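Local coordinates for conserved hypothetical protein (Corynebacterium diphtheriae NCTC 13129, PDB 2GS5) that is of unknown function but belongs to the YqgE/AlgH (UPF0301) family of bacterial proteins, at residues N13-G18 with W155-A160; Y45-V50 with A139-G144; A76-G81 with R133-H138; S87-G92 with L113-L118. All coordinates share one frame; numbering follows the deposited sequence.

Contact 1: N13-G18 with W155-A160; sequences NEPAPG and WFVAPA
Ala160 N, in the residue that follows strand 155-159, donates to Gly18 O of the loop 13-18. The bond is 3.1 Å long with the donor in the carbonyl plane, and the methyl CB of Ala160 rests against that oxygen. A water also donates hydrogen bonds to Gly18 O and Ala160 O, so the glycine oxygen accepts twice. At the other end Val157 points its side chain into the loop. Its CB lies 3.3 Å from Asn13 O, and CG1, anti to the backbone N (chi1 -178°), comes against the same oxygen and the carbonyl of Glu14. The second branch, CG2, faces the ring of Pro15, 4.2 Å from its CG. Beside this apolar patch a second water joins the main chains, accepting from Asn13 N at 2.9 Å and donating to Val157 O at 2.8 Å.

The surroundings fix both partners. Strand 155-159 is hydrogen-bonded to strand 19-23 through Phe156 and Ala158, Gly18 is hydrogen-bonded through its backbone to Ile39 of strand 36-42, and Ile150 of helix 145-151 touches both Pro15 and Val157. Gly18 has a positive phi (93°), a backbone shape that suits glycine. A main-chain bond and two water bridges hold the loop leading into strand 19-23 to the neighbouring strand, with Val157 and Pro15 supplying the apolar part.

Contact 2: Y45-V50 with A139-G144; sequences YATFGV and AEWAPG
The Phe48 ring runs side by side with the extended chain of Glu140, its CE1 3.8 Å from Glu140 CD, and the ring and carboxylate planes are only 23° apart. CE2 of Tyr45 lies in plane at the edge of the same phenyl ring. On the other face of this antiparallel strand pair, Trp141 has Thr47 O in plane at its own edge, 3.7 Å from CE3, while CB of Trp141 meets CB of Thr47.

Between these layers, Thr47 and Trp141 form a hydrogen-bonded pair, with Trp141 N 2.8 Å from Thr47 O and the return bond nearly straight at 170°. Gly49 and Ala139 pair in the same way, and Phe48 with Glu140 makes the non-hydrogen-bonded pair between them. Past the strand end, CG of Pro143 sits 3.3 Å from Tyr45 O, and a water donates to that oxygen and to Glu140 OE2.

The polar ends on the Trp141 face have partners further out: Trp141 NE1 bonds Glu149 and Thr47 OG1 bonds His42. Backbone bonds thus set the pairing of strands 47-51 and 129-141, while the indole and threonine tie it to helix 145-151 and strand 36-42.

Contact 3: A76-G81 with R133-H138; sequences ALYIGG and RLFAGH
Arg133 lies flat over one face of the Tyr78 ring. Its CG is anti to the backbone N (chi1 -175°), and bends at chi2 and chi3 fold the chain across the ring. Tyr78 in turn has CG anti to its carbonyl carbon (chi1 -83°), which carries the ring over to meet the arginine. CD of Arg133 then stands 3.5 Å from the ring centroid in a CH-pi contact, and the guanidinium stacks further out with its plane 4° from that of the ring. Tyr78 OH lies over the centre of the guanidinium face, 3.4 Å from Arg133 NH1, and this approach is a stack without a hydrogen bond. Arg133 NH2 is bonded to the carbonyl of Ala167, which holds the far end of the group.

Tyr78 also meets Phe135 on this face, its CB 3.5 Å from Phe135 CD1. The two residues are partners in a parallel strand pair, within the mixed sheet in which strand 129-141 also has 87-94 as an antiparallel neighbour. Tyr78 N donates to Leu134 O, Ala136 N to Tyr78 O, and Gly80 N to Ala136 O, the last from well above the carbonyl plane. Past these bonds the chain turns a corner at Gly137, where Gly80 and Gly81 pack closely on the backbone of Gly137 and His138.

Leu77 packs beside the bridge with CD2 3.7 Å from CB of Leu134, while its CD1 approaches the methyl of Ala136. Beside the first residue of strand 76-79 a water donates to Ala76 O and accepts from Leu134 N.

Contact 4: S87-G92 with L113-L118; sequences SVVGVG and LVMVNL
Gly92 pairs with Val114 and Val91 with Met115 in an antiparallel contact inside the mixed sheet, where strand 113-116 runs between 87-94 and 106-110. Gly92 and Val114 form a hydrogen-bonded pair: Gly92 N reaches Val114 O at 2.8 Å, and Val114 N returns to Gly92 O at 2.9 Å. Next comes Val91 with Met115, a non-hydrogen-bonded pair in which the alpha carbons close to 4.6 Å. Beyond it, Val116 N bonds Gly90 O at 2.9 Å, from above the carbonyl plane; there the reverse link goes through a water, which accepts from Gly90 N and donates to Val116 O.

Gly92 leaves room for the CG2 methyls of Val114 and Val116, and Gly90 for Leu118. With CG1 of Val114 anti to the carbonyl carbon (chi1 -72°), its CG2 falls between the backbone N and the carbonyl carbon and lies 3.4 Å from Gly92 O, while CG2 of Val116 approaches Gly92 N. On the other face, CG1 of Val91 meets Val114 O, and CG1 of Val89 lies near CG of Met115, modelled as selenomethionine.

Past Val116, Leu118 turns back toward 87-92. Its CD1 touches CG1 of Val88 at 3.8 Å, the two side chains crossing at about a right angle, and also lies near Val88 O. Leu134 of strand 129-141 touches both residues, and Trp67 donates its NE1 proton to Leu118 O. This is an antiparallel beta ladder, with strand 87-94 bonded on its other edge to 129-141.

In the fold
All four contacts reach one mixed sheet, and each closes a loop around the next: contact 4 is nested inside contact 3, 3 inside 2 and 2 inside 1. Contacts 2 and 3 share strand 129-141, using it on either side of the corner at Gly137, with centres about 16 Å apart. Contacts 3 and 4 lie closest, centres about 10 Å apart, joined where Phe135 N and Arg133 N probably bond Val89 O and Val91 O. Contact 1, its centre about 19 Å from that of contact 3 across the chain's centre, meets contact 2 through Trp155 and Trp141, and contact 4 through Ala160 and Leu113. Strand 129-141, bonded also to strand 87-94, joins contacts 2, 3 and 4.

Contact 1: N13-G18 with W155-A160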
# COMPACT_ATOMS: atom_id res chain seq x y z
N ASN A 13 10.61 -12.24 3.75
CA ASN A 13 10.55 -11.59 2.45
C ASN A 13 11.29 -10.26 2.54
O ASN A 13 11.13 -9.53 3.51
CB ASN A 13 9.11 -11.34 2.02
CG ASN A 13 8.27 -12.61 1.94
OD1 ASN A 13 7.13 -12.66 2.41
ND2 ASN A 13 8.84 -13.65 1.33
N GLU A 14 12.09 -9.94 1.53
CA GLU A 14 12.85 -8.69 1.56
C GLU A 14 11.98 -7.52 1.11
O GLU A 14 11.22 -7.64 0.15
CB GLU A 14 14.09 -8.79 0.69
CG GLU A 14 15.21 -9.57 1.35
CD GLU A 14 15.68 -8.92 2.64
OE1 GLU A 14 16.10 -7.74 2.59
OE2 GLU A 14 15.62 -9.59 3.70
N PRO A 15 12.08 -6.39 1.82
CA PRO A 15 11.36 -5.20 1.36
C PRO A 15 11.74 -4.82 -0.06
O PRO A 15 12.91 -4.86 -0.43
CB PRO A 15 11.82 -4.12 2.33
CG PRO A 15 12.25 -4.84 3.54
CD PRO A 15 12.82 -6.12 3.06
N ALA A 16 10.73 -4.43 -0.82
CA ALA A 16 10.91 -4.01 -2.20
C ALA A 16 9.60 -3.36 -2.64
O ALA A 16 8.55 -3.58 -2.03
CB ALA A 16 11.22 -5.22 -3.08
N PRO A 17 9.64 -2.56 -3.72
CA PRO A 17 8.39 -2.02 -4.20
C PRO A 17 7.38 -3.13 -4.49
O PRO A 17 7.76 -4.18 -5.03
CB PRO A 17 8.79 -1.29 -5.49
CG PRO A 17 10.23 -0.93 -5.27
CD PRO A 17 10.79 -2.12 -4.54
N GLY A 18 6.14 -2.91 -4.09
CA GLY A 18 5.09 -3.90 -4.31
C GLY A 18 4.89 -4.85 -3.14
O GLY A 18 3.93 -5.62 -3.14
N TRP A 155 7.20 -5.10 11.81
CA TRP A 155 6.54 -5.30 10.53
C TRP A 155 6.75 -6.71 10.03
O TRP A 155 7.79 -7.31 10.29
CB TRP A 155 7.14 -4.39 9.47
CG TRP A 155 7.23 -2.96 9.85
CD1 TRP A 155 8.35 -2.29 10.22
CD2 TRP A 155 6.17 -2.01 9.88
NE1 TRP A 155 8.06 -0.99 10.48
CE2 TRP A 155 6.72 -0.79 10.29
CE3 TRP A 155 4.80 -2.08 9.60
CZ2 TRP A 155 5.95 0.36 10.44
CZ3 TRP A 155 4.04 -0.92 9.74
CH2 TRP A 155 4.61 0.27 10.15
N PHE A 156 5.76 -7.23 9.31
CA PHE A 156 5.91 -8.45 8.53
C PHE A 156 5.80 -8.06 7.06
O PHE A 156 4.85 -7.40 6.65
CB PHE A 156 4.83 -9.47 8.91
CG PHE A 156 4.98 -10.79 8.20
CD1 PHE A 156 5.79 -11.79 8.71
CD2 PHE A 156 4.29 -11.04 7.02
CE1 PHE A 156 5.92 -13.01 8.06
CE2 PHE A 156 4.42 -12.24 6.37
CZ PHE A 156 5.23 -13.22 6.88
N VAL A 157 6.81 -8.45 6.28
CA VAL A 157 6.88 -8.10 4.87
C VAL A 157 6.18 -9.18 4.06
O VAL A 157 6.53 -10.35 4.17
CB VAL A 157 8.33 -7.95 4.43
CG1 VAL A 157 8.44 -7.53 2.96
CG2 VAL A 157 9.02 -6.95 5.30
N ALA A 158 5.19 -8.78 3.27
CA ALA A 158 4.40 -9.72 2.46
C ALA A 158 4.10 -9.14 1.09
O ALA A 158 4.04 -7.93 0.93
CB ALA A 158 3.09 -10.04 3.16
N PRO A 159 3.92 -10.01 0.09
CA PRO A 159 3.50 -9.47 -1.20
C PRO A 159 2.11 -8.82 -1.15
O PRO A 159 1.19 -9.35 -0.53
CB PRO A 159 3.50 -10.68 -2.13
CG PRO A 159 3.64 -11.87 -1.27
CD PRO A 159 4.12 -11.46 0.07
N ALA A 160 1.99 -7.64 -1.77
CA ALA A 160 0.69 -6.98 -1.92
C ALA A 160 -0.07 -7.64 -3.06
O ALA A 160 0.55 -8.15 -4.01
CB ALA A 160 0.88 -5.49 -2.20
O HOH W 1 8.42 -11.77 5.59
O HOH W 2 3.23 -7.67 -4.85

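Contact 2: Y45-V50 with A139-G144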
# COMPACT_ATOMS: atom_id res chain seq x y z
N TYR A 45 18.54 6.21 -1.03
CA TYR A 45 18.10 7.47 -0.44
C TYR A 45 17.15 7.24 0.75
O TYR A 45 17.37 7.75 1.84
CB TYR A 45 17.43 8.32 -1.52
CG TYR A 45 16.98 9.68 -1.04
CD1 TYR A 45 17.89 10.72 -0.90
CD2 TYR A 45 15.65 9.91 -0.71
CE1 TYR A 45 17.48 11.97 -0.43
CE2 TYR A 45 15.23 11.15 -0.24
CZ TYR A 45 16.15 12.17 -0.11
OH TYR A 45 15.74 13.40 0.34
N ALA A 46 16.10 6.46 0.52
CA ALA A 46 15.13 6.14 1.58
C ALA A 46 14.14 5.10 1.09
O ALA A 46 14.19 4.69 -0.06
CB ALA A 46 14.38 7.38 2.02
N THR A 47 13.24 4.67 1.98
CA THR A 47 12.13 3.81 1.60
C THR A 47 10.86 4.61 1.83
O THR A 47 10.73 5.27 2.86
CB THR A 47 12.08 2.54 2.45
OG1 THR A 47 13.35 1.89 2.39
CG2 THR A 47 11.00 1.58 1.95
N PHE A 48 9.96 4.58 0.85
CA PHE A 48 8.69 5.31 0.94
C PHE A 48 7.54 4.35 0.78
O PHE A 48 7.62 3.41 -0.01
CB PHE A 48 8.59 6.35 -0.18
CG PHE A 48 9.69 7.37 -0.15
CD1 PHE A 48 9.50 8.58 0.48
CD2 PHE A 48 10.92 7.10 -0.76
CE1 PHE A 48 10.53 9.53 0.50
CE2 PHE A 48 11.94 8.04 -0.74
CZ PHE A 48 11.74 9.25 -0.11
N GLY A 49 6.45 4.61 1.49
CA GLY A 49 5.27 3.79 1.37
C GLY A 49 3.99 4.54 1.63
O GLY A 49 4.02 5.67 2.13
N VAL A 50 2.88 3.93 1.23
CA VAL A 50 1.56 4.45 1.57
C VAL A 50 0.73 3.36 2.26
O VAL A 50 0.59 2.22 1.79
CB VAL A 50 0.81 5.01 0.32
CG1 VAL A 50 1.47 6.30 -0.21
CG2 VAL A 50 0.66 3.96 -0.78
N ALA A 139 4.56 7.53 4.23
CA ALA A 139 5.48 7.11 5.28
C ALA A 139 6.88 7.01 4.67
O ALA A 139 7.03 6.68 3.51
CB ALA A 139 5.04 5.78 5.85
N GLU A 140 7.89 7.35 5.47
CA GLU A 140 9.29 7.31 5.01
C GLU A 140 10.14 6.60 6.05
O GLU A 140 9.94 6.79 7.25
CB GLU A 140 9.84 8.73 4.78
CG GLU A 140 11.27 8.77 4.19
CD GLU A 140 11.85 10.17 4.00
OE1 GLU A 140 11.15 11.17 4.24
OE2 GLU A 140 13.05 10.27 3.65
N TRP A 141 11.09 5.80 5.57
CA TRP A 141 12.13 5.19 6.40
C TRP A 141 13.48 5.69 5.95
O TRP A 141 13.82 5.61 4.76
CB TRP A 141 12.12 3.66 6.33
CG TRP A 141 10.98 3.06 7.05
CD1 TRP A 141 11.00 2.52 8.30
CD2 TRP A 141 9.62 2.99 6.61
NE1 TRP A 141 9.74 2.11 8.66
CE2 TRP A 141 8.87 2.39 7.64
CE3 TRP A 141 8.96 3.37 5.43
CZ2 TRP A 141 7.50 2.14 7.53
CZ3 TRP A 141 7.60 3.14 5.33
CH2 TRP A 141 6.88 2.53 6.37
N ALA A 142 14.27 6.20 6.89
CA ALA A 142 15.65 6.52 6.60
C ALA A 142 16.40 5.27 6.17
O ALA A 142 15.98 4.15 6.47
CB ALA A 142 16.32 7.12 7.83
N PRO A 143 17.54 5.44 5.48
CA PRO A 143 18.37 4.30 5.13
C PRO A 143 18.65 3.41 6.34
O PRO A 143 19.03 3.91 7.39
CB PRO A 143 19.66 4.95 4.65
CG PRO A 143 19.26 6.27 4.13
CD PRO A 143 18.10 6.71 4.98
N GLY A 144 18.45 2.11 6.17
CA GLY A 144 18.72 1.14 7.23
C GLY A 144 17.65 1.02 8.31
O GLY A 144 17.65 0.05 9.08
O HOH W 3 15.86 9.30 4.20

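Contact 3: A76-G81 with R133-H138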
# COMPACT_ATOMS: atom_id res chain seq x y z
N ALA A 76 -12.68 8.20 -2.27
CA ALA A 76 -12.21 9.08 -1.22
C ALA A 76 -10.70 8.95 -1.16
O ALA A 76 -10.14 7.90 -1.50
CB ALA A 76 -12.80 8.68 0.13
N LEU A 77 -10.04 10.01 -0.72
CA LEU A 77 -8.62 9.94 -0.45
C LEU A 77 -8.41 9.00 0.73
O LEU A 77 -9.16 9.03 1.72
CB LEU A 77 -8.05 11.32 -0.10
CG LEU A 77 -8.00 12.34 -1.24
CD1 LEU A 77 -7.47 13.68 -0.73
CD2 LEU A 77 -7.15 11.82 -2.38
N TYR A 78 -7.39 8.15 0.61
CA TYR A 78 -6.92 7.34 1.73
C TYR A 78 -5.75 8.08 2.37
O TYR A 78 -5.05 8.84 1.69
CB TYR A 78 -6.53 5.94 1.23
CG TYR A 78 -7.74 5.01 1.12
CD1 TYR A 78 -8.83 5.35 0.32
CD2 TYR A 78 -7.79 3.81 1.82
CE1 TYR A 78 -9.93 4.53 0.23
CE2 TYR A 78 -8.91 2.98 1.74
CZ TYR A 78 -9.97 3.34 0.93
OH TYR A 78 -11.08 2.51 0.84
N ILE A 79 -5.55 7.88 3.66
CA ILE A 79 -4.45 8.53 4.38
C ILE A 79 -3.23 7.64 4.22
O ILE A 79 -3.15 6.57 4.81
CB ILE A 79 -4.79 8.73 5.85
CG1 ILE A 79 -6.06 9.55 5.98
CG2 ILE A 79 -3.61 9.44 6.58
CD1 ILE A 79 -5.91 10.96 5.48
N GLY A 80 -2.30 8.07 3.38
CA GLY A 80 -1.12 7.28 3.09
C GLY A 80 -0.08 7.25 4.19
O GLY A 80 0.69 6.29 4.30
N GLY A 81 -0.05 8.29 5.01
CA GLY A 81 0.95 8.39 6.05
C GLY A 81 1.02 9.79 6.62
O GLY A 81 0.29 10.70 6.18
N ARG A 133 -6.43 3.88 -6.60
CA ARG A 133 -6.74 4.51 -5.32
C ARG A 133 -5.76 5.64 -5.10
O ARG A 133 -4.60 5.55 -5.50
CB ARG A 133 -6.64 3.47 -4.20
CG ARG A 133 -7.06 3.98 -2.82
CD ARG A 133 -7.68 2.88 -1.98
NE ARG A 133 -9.01 2.54 -2.48
CZ ARG A 133 -9.71 1.48 -2.11
NH1 ARG A 133 -9.22 0.62 -1.23
NH2 ARG A 133 -10.92 1.28 -2.63
N LEU A 134 -6.25 6.71 -4.47
CA LEU A 134 -5.45 7.91 -4.22
C LEU A 134 -5.13 8.04 -2.74
O LEU A 134 -6.00 7.85 -1.89
CB LEU A 134 -6.18 9.16 -4.71
CG LEU A 134 -6.37 9.21 -6.23
CD1 LEU A 134 -7.29 10.35 -6.62
CD2 LEU A 134 -5.03 9.37 -6.93
N PHE A 135 -3.88 8.39 -2.45
CA PHE A 135 -3.39 8.47 -1.08
C PHE A 135 -2.81 9.83 -0.78
O PHE A 135 -1.95 10.32 -1.50
CB PHE A 135 -2.32 7.41 -0.85
CG PHE A 135 -2.80 6.02 -1.13
CD1 PHE A 135 -3.33 5.23 -0.12
CD2 PHE A 135 -2.79 5.53 -2.43
CE1 PHE A 135 -3.83 3.97 -0.38
CE2 PHE A 135 -3.27 4.26 -2.70
CZ PHE A 135 -3.79 3.48 -1.68
N ALA A 136 -3.28 10.43 0.31
CA ALA A 136 -2.78 11.71 0.80
C ALA A 136 -1.74 11.43 1.87
O ALA A 136 -2.04 10.76 2.86
CB ALA A 136 -3.94 12.54 1.38
N GLY A 137 -0.52 11.91 1.66
CA GLY A 137 0.56 11.70 2.61
C GLY A 137 1.25 10.38 2.39
O GLY A 137 0.77 9.52 1.64
N HIS A 138 2.38 10.20 3.04
CA HIS A 138 3.13 8.96 2.94
C HIS A 138 3.96 8.72 4.19
O HIS A 138 4.02 9.57 5.08
CB HIS A 138 4.04 9.00 1.71
CG HIS A 138 5.11 10.04 1.79
ND1 HIS A 138 6.35 9.80 2.32
CD2 HIS A 138 5.09 11.34 1.44
CE1 HIS A 138 7.07 10.90 2.27
NE2 HIS A 138 6.33 11.86 1.74
O HOH W 4 -9.04 6.93 -3.85

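Contact 4: S87-G92 with L113-L118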
# COMPACT_ATOMS: atom_id res chain seq x y z
N SER A 87 0.02 16.19 -0.34
CA SER A 87 0.50 15.59 -1.58
C SER A 87 -0.19 14.25 -1.79
O SER A 87 -0.41 13.49 -0.85
CB SER A 87 2.01 15.45 -1.53
OG SER A 87 2.61 16.73 -1.44
N VAL A 88 -0.56 13.98 -3.04
CA VAL A 88 -1.36 12.80 -3.38
C VAL A 88 -0.58 11.89 -4.34
O VAL A 88 0.02 12.39 -5.30
CB VAL A 88 -2.69 13.23 -4.02
CG1 VAL A 88 -3.52 12.02 -4.43
CG2 VAL A 88 -3.46 14.10 -3.05
N VAL A 89 -0.61 10.59 -4.04
CA VAL A 89 -0.03 9.49 -4.83
C VAL A 89 -1.19 8.68 -5.41
O VAL A 89 -2.16 8.43 -4.71
CB VAL A 89 0.80 8.51 -3.90
CG1 VAL A 89 1.21 7.21 -4.64
CG2 VAL A 89 2.01 9.19 -3.33
N GLY A 90 -1.07 8.24 -6.66
CA GLY A 90 -2.03 7.28 -7.23
C GLY A 90 -1.38 5.91 -7.37
O GLY A 90 -0.29 5.81 -7.93
N VAL A 91 -2.05 4.88 -6.85
CA VAL A 91 -1.62 3.50 -7.06
C VAL A 91 -2.70 2.80 -7.89
O VAL A 91 -3.88 2.81 -7.52
CB VAL A 91 -1.41 2.75 -5.74
CG1 VAL A 91 -0.92 1.34 -6.02
CG2 VAL A 91 -0.38 3.48 -4.87
N GLY A 92 -2.30 2.21 -9.01
CA GLY A 92 -3.22 1.52 -9.89
C GLY A 92 -2.92 0.04 -10.00
O GLY A 92 -1.86 -0.44 -9.59
N LEU A 113 0.75 -3.94 -9.97
CA LEU A 113 0.66 -2.71 -9.21
C LEU A 113 1.56 -1.67 -9.82
O LEU A 113 2.72 -1.95 -10.13
CB LEU A 113 1.04 -2.95 -7.75
CG LEU A 113 0.17 -3.97 -7.02
CD1 LEU A 113 0.63 -4.12 -5.58
CD2 LEU A 113 -1.30 -3.58 -7.08
N VAL A 114 1.04 -0.46 -9.99
CA VAL A 114 1.77 0.64 -10.58
C VAL A 114 1.52 1.93 -9.82
O VAL A 114 0.47 2.09 -9.19
CB VAL A 114 1.35 0.89 -12.06
CG1 VAL A 114 1.87 -0.21 -12.96
CG2 VAL A 114 -0.17 1.06 -12.18
N MSE A 115 2.49 2.83 -9.85
CA MSE A 115 2.25 4.22 -9.46
C MSE A 115 1.81 4.99 -10.71
O MSE A 115 2.47 4.93 -11.74
CB MSE A 115 3.51 4.84 -8.83
CG MSE A 115 3.64 4.69 -7.31
SE MSE A 115 4.94 6.03 -6.77
CE MSE A 115 6.41 5.59 -7.99
N VAL A 116 0.68 5.69 -10.61
CA VAL A 116 0.12 6.44 -11.73
C VAL A 116 0.58 7.88 -11.62
O VAL A 116 0.41 8.51 -10.58
CB VAL A 116 -1.42 6.41 -11.71
CG1 VAL A 116 -2.00 7.19 -12.89
CG2 VAL A 116 -1.93 4.97 -11.72
N ASN A 117 1.17 8.40 -12.69
CA ASN A 117 1.54 9.79 -12.73
C ASN A 117 0.29 10.64 -12.87
O ASN A 117 -0.39 10.59 -13.89
CB ASN A 117 2.49 10.06 -13.90
CG ASN A 117 3.12 11.42 -13.84
OD1 ASN A 117 2.45 12.43 -13.60
ND2 ASN A 117 4.43 11.46 -14.08
N LEU A 118 -0.03 11.41 -11.82
CA LEU A 118 -1.30 12.17 -11.80
C LEU A 118 -1.28 13.40 -12.70
O LEU A 118 -2.28 14.10 -12.82
CB LEU A 118 -1.69 12.53 -10.37
CG LEU A 118 -1.99 11.33 -9.47
CD1 LEU A 118 -2.34 11.76 -8.04
CD2 LEU A 118 -3.08 10.43 -10.05
O HOH W 5 1.27 9.30 -8.20